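Local coordinates for protein hydroxyethylphosphonate dioxygenase (Streptomyces albus, PDB 6B9R) that uses iron and oxygen to convert 2-hydroxyethylphosphonate, probably cleaving its carbon-carbon bond to give hydroxymethylphosphonate, at residues 77-89 with 110-122. Numbering follows the deposited sequence.
With 2HE ((2-hydroxyethyl)phosphonic acid), chain F.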
loop_
_atom_site.group_PDB
_atom_site.type_symbol
_atom_site.label_atom_id
_atom_site.label_comp_id
_atom_site.label_asym_id
_atom_site.label_seq_id
_atom_site.Cartn_x
_atom_site.Cartn_y
_atom_site.Cartn_z
ATOM N N PRO A 77 12.742 4.488 -10.049
ATOM C CA PRO A 77 11.917 3.349 -10.449
ATOM C C PRO A 77 12.459 2.081 -9.805
ATOM O O PRO A 77 13.505 2.082 -9.156
ATOM C CB PRO A 77 12.091 3.323 -11.972
ATOM C CG PRO A 77 13.495 3.842 -12.165
ATOM C CD PRO A 77 13.656 4.921 -11.123
ATOM N N ILE A 78 11.745 0.982 -10.003
ATOM C CA ILE A 78 12.281 -0.319 -9.667
ATOM C C ILE A 78 12.741 -0.993 -10.953
ATOM O O ILE A 78 12.503 -0.507 -12.057
ATOM C CB ILE A 78 11.274 -1.189 -8.876
ATOM C CG1 ILE A 78 10.061 -1.576 -9.723
ATOM C CG2 ILE A 78 10.857 -0.503 -7.586
ATOM C CD1 ILE A 78 9.319 -2.804 -9.145
ATOM N N HIS A 79 13.441 -2.108 -10.812
ATOM C CA HIS A 79 13.948 -2.830 -11.963
ATOM C C HIS A 79 12.899 -3.808 -12.472
ATOM O O HIS A 79 12.074 -4.316 -11.714
ATOM C CB HIS A 79 15.220 -3.599 -11.609
ATOM C CG HIS A 79 16.345 -2.727 -11.148
ATOM N ND1 HIS A 79 17.555 -2.674 -11.804
ATOM C CD2 HIS A 79 16.453 -1.888 -10.090
ATOM C CE1 HIS A 79 18.357 -1.832 -11.177
ATOM N NE2 HIS A 79 17.712 -1.340 -10.136
ATOM N N ASN A 80 12.934 -4.053 -13.772
ATOM C CA ASN A 80 12.192 -5.140 -14.391
ATOM C C ASN A 80 13.221 -6.210 -14.720
ATOM O O ASN A 80 14.069 -6.008 -15.597
ATOM C CB ASN A 80 11.448 -4.675 -15.643
ATOM C CG ASN A 80 10.596 -5.795 -16.262
ATOM O OD1 ASN A 80 10.961 -6.966 -16.218
ATOM N ND2 ASN A 80 9.452 -5.432 -16.818
ATOM N N ASP A 81 13.182 -7.323 -13.990
ATOM C CA ASP A 81 14.045 -8.460 -14.286
ATOM C C ASP A 81 13.245 -9.671 -14.762
ATOM O O ASP A 81 13.785 -10.777 -14.800
ATOM C CB ASP A 81 14.914 -8.807 -13.066
ATOM C CG ASP A 81 14.103 -9.106 -11.820
ATOM O OD1 ASP A 81 12.921 -9.473 -11.955
ATOM O OD2 ASP A 81 14.649 -8.972 -10.700
ATOM N N THR A 82 11.977 -9.473 -15.135
ATOM C CA THR A 82 11.109 -10.527 -15.666
ATOM C C THR A 82 10.512 -10.069 -17.000
ATOM O O THR A 82 9.294 -9.904 -17.131
ATOM C CB THR A 82 10.011 -10.860 -14.660
ATOM O OG1 THR A 82 10.565 -10.889 -13.336
ATOM C CG2 THR A 82 9.392 -12.213 -14.966
ATOM N N PRO A 83 11.353 -9.850 -18.016
ATOM C CA PRO A 83 10.869 -9.186 -19.246
ATOM C C PRO A 83 9.860 -9.993 -20.042
ATOM O O PRO A 83 9.089 -9.392 -20.799
ATOM C CB PRO A 83 12.154 -8.963 -20.057
ATOM C CG PRO A 83 13.094 -10.018 -19.564
ATOM C CD PRO A 83 12.801 -10.124 -18.079
ATOM N N GLN A 84 9.841 -11.322 -19.910
ATOM C CA GLN A 84 8.833 -12.150 -20.570
ATOM C C GLN A 84 7.604 -12.413 -19.697
ATOM O O GLN A 84 6.697 -13.138 -20.127
ATOM C CB GLN A 84 9.464 -13.477 -21.015
ATOM C CG GLN A 84 10.687 -13.268 -21.931
ATOM C CD GLN A 84 11.268 -14.566 -22.465
ATOM O OE1 GLN A 84 11.077 -15.633 -21.886
ATOM N NE2 GLN A 84 11.978 -14.477 -23.587
ATOM N N GLY A 85 7.542 -11.842 -18.489
ATOM C CA GLY A 85 6.398 -11.992 -17.621
ATOM C C GLY A 85 6.447 -13.236 -16.755
ATOM O O GLY A 85 5.700 -13.334 -15.772
ATOM N N LEU A 86 7.307 -14.178 -17.104
ATOM C CA LEU A 86 7.582 -15.378 -16.332
ATOM C C LEU A 86 9.071 -15.641 -16.498
ATOM O O LEU A 86 9.619 -15.443 -17.585
ATOM C CB LEU A 86 6.741 -16.574 -16.825
ATOM C CG LEU A 86 6.751 -17.896 -16.037
ATOM C CD1 LEU A 86 5.409 -18.667 -16.162
ATOM C CD2 LEU A 86 7.907 -18.804 -16.482
ATOM N N ARG A 87 9.738 -16.033 -15.421
ATOM C CA ARG A 87 11.146 -16.390 -15.522
ATOM C C ARG A 87 11.414 -17.636 -14.691
ATOM O O ARG A 87 10.912 -17.764 -13.572
ATOM C CB ARG A 87 12.059 -15.245 -15.067
ATOM C CG ARG A 87 13.536 -15.611 -15.067
ATOM C CD ARG A 87 14.437 -14.405 -14.758
ATOM N NE ARG A 87 13.803 -13.404 -13.894
ATOM C CZ ARG A 87 13.706 -13.490 -12.569
ATOM N NH1 ARG A 87 14.186 -14.542 -11.915
ATOM N NH2 ARG A 87 13.117 -12.514 -11.893
ATOM N N MET A 88 12.205 -18.548 -15.247
ATOM C CA MET A 88 12.559 -19.781 -14.567
ATOM C C MET A 88 13.949 -19.659 -13.968
ATOM O O MET A 88 14.815 -18.953 -14.493
ATOM C CB MET A 88 12.509 -20.978 -15.525
ATOM C CG MET A 88 11.176 -21.093 -16.227
ATOM S SD MET A 88 11.085 -22.436 -17.428
ATOM C CE MET A 88 9.340 -22.293 -17.812
ATOM N N MET A 89 14.155 -20.371 -12.868
ATOM C CA MET A 89 15.463 -20.533 -12.261
ATOM C C MET A 89 15.785 -22.019 -12.178
ATOM O O MET A 89 14.909 -22.832 -11.862
ATOM C CB MET A 89 15.485 -19.905 -10.875
ATOM C CG MET A 89 16.856 -19.939 -10.232
ATOM S SD MET A 89 16.829 -19.104 -8.645
ATOM C CE MET A 89 18.558 -19.282 -8.208
ATOM N N GLU A 110 21.488 -25.861 5.279
ATOM C CA GLU A 110 21.986 -25.421 3.980
ATOM C C GLU A 110 20.872 -24.674 3.269
ATOM O O GLU A 110 19.775 -25.220 3.095
ATOM C CB GLU A 110 22.453 -26.581 3.092
ATOM C CG GLU A 110 22.973 -26.063 1.734
ATOM C CD GLU A 110 23.290 -27.152 0.715
ATOM O OE1 GLU A 110 23.027 -28.334 0.993
ATOM O OE2 GLU A 110 23.802 -26.805 -0.375
ATOM N N TYR A 111 21.161 -23.434 2.865
ATOM C CA TYR A 111 20.225 -22.572 2.155
ATOM C C TYR A 111 20.539 -22.548 0.665
ATOM O O TYR A 111 21.708 -22.527 0.267
ATOM C CB TYR A 111 20.287 -21.127 2.654
ATOM C CG TYR A 111 19.990 -20.866 4.108
ATOM C CD1 TYR A 111 20.991 -20.959 5.067
ATOM C CD2 TYR A 111 18.723 -20.463 4.516
ATOM C CE1 TYR A 111 20.735 -20.686 6.396
ATOM C CE2 TYR A 111 18.453 -20.190 5.850
ATOM C CZ TYR A 111 19.467 -20.303 6.783
ATOM O OH TYR A 111 19.215 -20.023 8.105
ATOM N N ARG A 112 19.490 -22.507 -0.155
ATOM C CA ARG A 112 19.624 -22.311 -1.595
ATOM C C ARG A 112 18.538 -21.350 -2.059
ATOM O O ARG A 112 17.365 -21.536 -1.717
ATOM C CB ARG A 112 19.514 -23.648 -2.356
ATOM C CG ARG A 112 20.673 -24.600 -2.093
ATOM C CD ARG A 112 20.556 -25.879 -2.908
ATOM N NE ARG A 112 21.493 -26.892 -2.439
ATOM C CZ ARG A 112 21.390 -28.188 -2.725
ATOM N NH1 ARG A 112 20.392 -28.631 -3.482
ATOM N NH2 ARG A 112 22.287 -29.041 -2.248
ATOM N N ASP A 113 18.919 -20.327 -2.828
ATOM C CA ASP A 113 17.915 -19.466 -3.437
ATOM C C ASP A 113 17.090 -20.235 -4.452
ATOM O O ASP A 113 17.595 -21.119 -5.153
ATOM C CB ASP A 113 18.549 -18.288 -4.178
ATOM C CG ASP A 113 19.343 -17.379 -3.279
ATOM O OD1 ASP A 113 19.114 -17.372 -2.058
ATOM O OD2 ASP A 113 20.210 -16.674 -3.815
ATOM N N THR A 114 15.819 -19.854 -4.561
ATOM C CA THR A 114 14.973 -20.211 -5.692
ATOM C C THR A 114 14.445 -18.918 -6.329
ATOM O O THR A 114 14.887 -17.815 -5.986
ATOM C CB THR A 114 13.866 -21.183 -5.261
ATOM O OG1 THR A 114 13.046 -20.589 -4.257
ATOM C CG2 THR A 114 14.477 -22.454 -4.698
ATOM N N ALA A 115 13.514 -19.056 -7.273
ATOM C CA ALA A 115 13.188 -17.949 -8.174
ATOM C C ALA A 115 12.708 -16.720 -7.409
ATOM O O ALA A 115 11.786 -16.801 -6.595
ATOM C CB ALA A 115 12.127 -18.384 -9.187
ATOM N N MET A 116 13.335 -15.576 -7.696
ATOM C CA MET A 116 13.027 -14.297 -7.066
ATOM C C MET A 116 12.976 -13.214 -8.129
ATOM O O MET A 116 13.410 -13.416 -9.267
ATOM C CB MET A 116 14.077 -13.899 -6.035
ATOM C CG MET A 116 14.002 -14.661 -4.789
ATOM S SD MET A 116 15.170 -14.123 -3.549
ATOM C CE MET A 116 16.579 -15.148 -3.955
ATOM N N SER A 117 12.491 -12.036 -7.732
ATOM C CA SER A 117 12.395 -10.912 -8.653
ATOM C C SER A 117 12.414 -9.596 -7.890
ATOM O O SER A 117 11.851 -9.495 -6.795
ATOM C CB SER A 117 11.116 -10.990 -9.493
ATOM O OG SER A 117 10.924 -9.810 -10.262
ATOM N N ARG A 118 13.038 -8.579 -8.494
ATOM C CA ARG A 118 12.982 -7.230 -7.942
ATOM C C ARG A 118 11.590 -6.620 -8.036
ATOM O O ARG A 118 11.356 -5.550 -7.462
ATOM C CB ARG A 118 13.999 -6.356 -8.662
ATOM C CG ARG A 118 15.440 -6.797 -8.393
ATOM C CD ARG A 118 16.418 -6.105 -9.345
ATOM N NE ARG A 118 17.788 -6.600 -9.185
ATOM C CZ ARG A 118 18.252 -7.725 -9.724
ATOM N NH1 ARG A 118 17.455 -8.491 -10.449
ATOM N NH2 ARG A 118 19.522 -8.080 -9.548
ATOM N N GLN A 119 10.678 -7.264 -8.748
ATOM C CA GLN A 119 9.307 -6.809 -8.888
ATOM C C GLN A 119 8.390 -7.361 -7.802
ATOM O O GLN A 119 7.202 -7.024 -7.787
ATOM C CB GLN A 119 8.785 -7.202 -10.280
ATOM C CG GLN A 119 9.534 -6.472 -11.417
ATOM C CD GLN A 119 9.404 -7.145 -12.777
ATOM O OE1 GLN A 119 10.260 -7.937 -13.158
ATOM N NE2 GLN A 119 8.342 -6.813 -13.522
ATOM N N ALA A 120 8.904 -8.197 -6.900
ATOM C CA ALA A 120 8.059 -8.916 -5.954
ATOM C C ALA A 120 8.799 -9.115 -4.635
ATOM O O ALA A 120 10.028 -9.102 -4.583
ATOM C CB ALA A 120 7.638 -10.273 -6.519
ATOM N N SER A 121 8.039 -9.367 -3.571
ATOM C CA SER A 121 8.617 -9.462 -2.231
ATOM C C SER A 121 9.028 -10.874 -1.821
ATOM O O SER A 121 9.458 -11.059 -0.672
ATOM C CB SER A 121 7.636 -8.923 -1.186
ATOM O OG SER A 121 6.536 -9.789 -1.076
ATOM N N TYR A 122 8.889 -11.877 -2.689
ATOM C CA TYR A 122 9.278 -13.230 -2.298
ATOM C C TYR A 122 10.734 -13.255 -1.875
ATOM O O TYR A 122 11.592 -12.640 -2.521
ATOM C CB TYR A 122 9.138 -14.225 -3.442
ATOM C CG TYR A 122 7.760 -14.502 -3.946
ATOM C CD1 TYR A 122 6.875 -15.301 -3.223
ATOM C CD2 TYR A 122 7.363 -14.029 -5.190
ATOM C CE1 TYR A 122 5.608 -15.568 -3.712
ATOM C CE2 TYR A 122 6.116 -14.305 -5.687
ATOM C CZ TYR A 122 5.239 -15.072 -4.949
ATOM O OH TYR A 122 3.990 -15.336 -5.467
HETATM O O3 2HE F . 14.583 -18.466 9.281
HETATM P P 2HE F . 15.713 -19.411 9.486
HETATM O O1 2HE F . 16.199 -19.377 11.019
HETATM O O2 2HE F . 16.956 -19.063 8.514
HETATM C CA 2HE F . 15.052 -21.045 9.085
HETATM C CB 2HE F . 14.130 -20.876 7.880
HETATM O O4 2HE F . 12.860 -20.323 8.261
HETATM O O HOH W 1 7.619 -7.681 -16.481
HETATM O O HOH W 2 15.796 -15.816 -9.383
#
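The carboxylate of Asp81 laps over the start of the type I turn Ser117 to Ala120: OD2 takes the backbone amide and the guanidinium of Arg118, and OD1 meets the side chains of Ser117 and Arg87. The amide bond is almost straight, OD2 to Arg118 N being 2.8 Å with an N-H...O angle of 172°, and comes from the syn side but tilted somewhat out of the carboxylate plane. The anti lone pair of OD2 receives Arg118 NH1 at 2.9 Å, a salt bridge in which the carboxylate and guanidinium planes stand 68° apart. Through its syn lone pair, OD1 accepts the hydroxyl of Ser117 (OG to OD1, 2.6 Å); that OG in turn accepts from Gln119 N, closing an ST turn.

Arg87 NH2 also forms a salt bridge with OD1, though its hydrogen bond is weak by angle. The guanidinium then presents NH1 and NH2 end-on to Met116 O, 3.0 Å from NH1 and 2.8 Å from NH2, with the oxygen only 2° out of the guanidinium plane. NE binds Asp81 O, so three nitrogens fix the group's rotation. Beside the carboxylate, the backbone N-H groups of Asp81 and Thr82 give weak bonds to Gln119 OE1; that of Thr82 is held better by Asn80 OD1, in an Asx turn. A water bridges Gln119 NE2 to Asn80 ND2 and Thr82 O. At the other end, extended Met89 lays SD against Thr114 C, 3.3 Å away, and its CB packs on Ala115 CB.

The second subunit covers part of the contact: its Glu72 binds His79 and its Trp68 packs on Arg118. Helix 10-27 backs His79, strand 86-89 edges one antiparallel sheet beside strand 395-398, and strand 106-113, whose Tyr111 binds the phosphonate, lies in the other; the contact joins these two sheets.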